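Local coordinates for protein phosphatase Slingshot homolog 2 (Homo sapiens, PDB 2NT2), which dephosphorylates cofilin, activating this actin-depolymerizing factor and so regulating actin filament dynamics, through a catalytic domain of the dual-specificity phosphatase type, at residues A101-E106 and D112-Y117. The protein carries 1 engineered substitution. Numbering follows the deposited sequence.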
loop_
_atom_site.group_PDB
_atom_site.type_symbol
_atom_site.label_atom_id
_atom_site.label_comp_id
_atom_site.label_asym_id
_atom_site.label_seq_id
_atom_site.Cartn_x
_atom_site.Cartn_y
_atom_site.Cartn_z
ATOM N N ALA A 101 0.061 -7.599 -1.305
ATOM C CA ALA A 101 -1.159 -8.324 -1.004
ATOM C C ALA A 101 -2.284 -7.938 -1.953
ATOM O O ALA A 101 -3.031 -8.793 -2.419
ATOM C CB ALA A 101 -1.599 -8.071 0.432
ATOM N N TYR A 102 -2.431 -6.641 -2.226
ATOM C CA TYR A 102 -3.504 -6.222 -3.129
ATOM C C TYR A 102 -3.335 -6.862 -4.509
ATOM O O TYR A 102 -4.301 -7.346 -5.095
ATOM C CB TYR A 102 -3.542 -4.702 -3.254
ATOM C CG TYR A 102 -4.487 -4.209 -4.330
ATOM C CD1 TYR A 102 -5.859 -4.198 -4.118
ATOM C CD2 TYR A 102 -4.011 -3.759 -5.553
ATOM C CE1 TYR A 102 -6.733 -3.753 -5.091
ATOM C CE2 TYR A 102 -4.877 -3.310 -6.533
ATOM C CZ TYR A 102 -6.236 -3.309 -6.298
ATOM O OH TYR A 102 -7.095 -2.859 -7.277
ATOM N N ALA A 103 -2.111 -6.869 -5.018
ATOM C CA ALA A 103 -1.800 -7.452 -6.319
ATOM C C ALA A 103 -2.093 -8.946 -6.359
ATOM O O ALA A 103 -2.643 -9.463 -7.338
ATOM C CB ALA A 103 -0.353 -7.176 -6.692
ATOM N N MET A 104 -1.754 -9.659 -5.288
ATOM C CA MET A 104 -2.097 -11.078 -5.179
ATOM C C MET A 104 -3.607 -11.267 -5.308
ATOM O O MET A 104 -4.106 -12.043 -6.117
ATOM C CB MET A 104 -1.650 -11.634 -3.830
ATOM C CG MET A 104 -0.166 -11.892 -3.683
ATOM S SD MET A 104 0.345 -12.156 -1.973
ATOM C CE MET A 104 -0.454 -13.707 -1.596
ATOM N N LYS A 105 -4.331 -10.520 -4.478
ATOM C CA LYS A 105 -5.786 -10.576 -4.490
ATOM C C LYS A 105 -6.372 -10.132 -5.827
ATOM O O LYS A 105 -7.167 -10.844 -6.441
ATOM C CB LYS A 105 -6.358 -9.700 -3.369
ATOM C CG LYS A 105 -7.857 -9.900 -3.183
ATOM C CD LYS A 105 -8.281 -9.677 -1.739
ATOM C CE LYS A 105 -9.771 -9.354 -1.670
ATOM N NZ LYS A 105 -10.580 -10.381 -2.388
ATOM N N GLU A 106 -5.978 -8.944 -6.269
ATOM C CA GLU A 106 -6.563 -8.287 -7.429
ATOM C C GLU A 106 -6.282 -9.022 -8.726
ATOM O O GLU A 106 -7.210 -9.306 -9.494
ATOM C CB GLU A 106 -6.066 -6.841 -7.511
ATOM C CG GLU A 106 -6.576 -6.023 -8.675
ATOM C CD GLU A 106 -8.081 -5.907 -8.743
ATOM O OE1 GLU A 106 -8.711 -5.272 -7.876
ATOM O OE2 GLU A 106 -8.662 -6.470 -9.699
ATOM N N ASP A 112 5.597 -14.725 -4.907
ATOM C CA ASP A 112 6.890 -14.326 -5.463
ATOM C C ASP A 112 6.713 -13.453 -6.701
ATOM O O ASP A 112 7.439 -12.471 -6.848
ATOM C CB ASP A 112 7.726 -15.573 -5.753
ATOM C CG ASP A 112 8.369 -16.072 -4.464
ATOM O OD1 ASP A 112 7.733 -15.989 -3.394
ATOM O OD2 ASP A 112 9.537 -16.524 -4.526
ATOM N N ARG A 113 5.732 -13.810 -7.500
ATOM C CA ARG A 113 5.173 -13.062 -8.607
ATOM C C ARG A 113 4.999 -11.578 -8.269
ATOM O O ARG A 113 5.592 -10.709 -8.898
ATOM C CB ARG A 113 3.795 -13.625 -8.935
ATOM C CG ARG A 113 3.451 -13.929 -10.375
ATOM C CD ARG A 113 2.804 -15.302 -10.474
ATOM N NE ARG A 113 1.418 -15.268 -10.945
ATOM C CZ ARG A 113 0.794 -16.324 -11.440
ATOM N NH1 ARG A 113 1.417 -17.492 -11.543
ATOM N NH2 ARG A 113 -0.463 -16.224 -11.850
ATOM N N ALA A 114 4.155 -11.310 -7.283
ATOM C CA ALA A 114 3.785 -9.963 -6.863
ATOM C C ALA A 114 4.929 -9.285 -6.124
ATOM O O ALA A 114 5.255 -8.131 -6.391
ATOM C CB ALA A 114 2.542 -10.002 -5.983
ATOM N N TYR A 115 5.564 -10.001 -5.191
ATOM C CA TYR A 115 6.719 -9.415 -4.505
ATOM C C TYR A 115 7.777 -8.995 -5.527
ATOM O O TYR A 115 8.265 -7.870 -5.479
ATOM C CB TYR A 115 7.309 -10.392 -3.494
ATOM C CG TYR A 115 8.544 -9.903 -2.777
ATOM C CD1 TYR A 115 8.442 -9.127 -1.628
ATOM C CD2 TYR A 115 9.817 -10.211 -3.239
ATOM C CE1 TYR A 115 9.565 -8.673 -0.960
ATOM C CE2 TYR A 115 10.951 -9.762 -2.579
ATOM C CZ TYR A 115 10.818 -8.994 -1.441
ATOM O OH TYR A 115 11.943 -8.548 -0.786
ATOM N N ASP A 116 8.100 -9.901 -6.443
ATOM C CA ASP A 116 9.024 -9.660 -7.532
ATOM C C ASP A 116 8.596 -8.482 -8.405
ATOM O O ASP A 116 9.421 -7.685 -8.845
ATOM C CB ASP A 116 9.134 -10.901 -8.430
ATOM C CG ASP A 116 10.022 -11.970 -7.829
ATOM O OD1 ASP A 116 10.541 -11.766 -6.713
ATOM O OD2 ASP A 116 10.207 -13.013 -8.492
ATOM N N TYR A 117 7.298 -8.416 -8.682
ATOM C CA TYR A 117 6.764 -7.317 -9.482
ATOM C C TYR A 117 7.014 -5.991 -8.767
ATOM O O TYR A 117 7.522 -5.034 -9.343
ATOM C CB TYR A 117 5.274 -7.519 -9.737
ATOM C CG TYR A 117 4.633 -6.427 -10.561
ATOM C CD1 TYR A 117 4.714 -6.440 -11.950
ATOM C CD2 TYR A 117 3.949 -5.381 -9.952
ATOM C CE1 TYR A 117 4.126 -5.437 -12.697
ATOM C CE2 TYR A 117 3.359 -4.374 -10.698
ATOM C CZ TYR A 117 3.452 -4.411 -12.074
ATOM O OH TYR A 117 2.872 -3.421 -12.834
#
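Ala114 puts its one methyl against two residues of the facing helix, Ala103 and Met104, and those two touches make up the direct contact. Met104 reaches that methyl with the middle of its side chain. Its CB stays 5.0 Å from Ala114 CB, too far to pack closely. The next atom does the work: chi1 of -76° sets CG anti to the carbonyl carbon and beside the backbone N, and from there Met104 CG comes within 4.0 Å of Ala114 CB. The chain then runs on extended to the sulfur, where Met104 SD has already drawn back to 5.1 Å from Ala114 CB. A bend at chi3 (67°) takes the terminal CE further off, to 6.5 Å from the same methyl. The methionine therefore meets the second helix with its shaft, not its tip, and its side chain also touches Gln139.

Ala103 turns its methyl toward the second helix, and its CB meets Ala114 CB obliquely at 4.1 Å. Met104 CG and Ala103 CB touch the Ala114 methyl at separate points, 5.6 Å from each other. No hydrogen bond crosses here; the fit is wholly apolar and small, burying about 105 Å² in all. Alanine facing alanine lets the backbones approach closely, with Ala103 CA and Ala114 CA 6.1 Å apart.

Trp109, in the short turn linking the two helices, packs on both alanines, while Ile100 reaches Ala114 from a turn earlier in the first helix. Helix 94-107 follows the phosphate-binding P-loop, which holds the engineered Ser88 at the phosphocysteine position. It packs against helices 67-79 and 129-143. The chain turns sharply at Trp109, and helix 111-121 runs steeply across helix 94-107; Tyr117 ties that second helix to strand 5-8 through a hydrogen bond to Ile7 O.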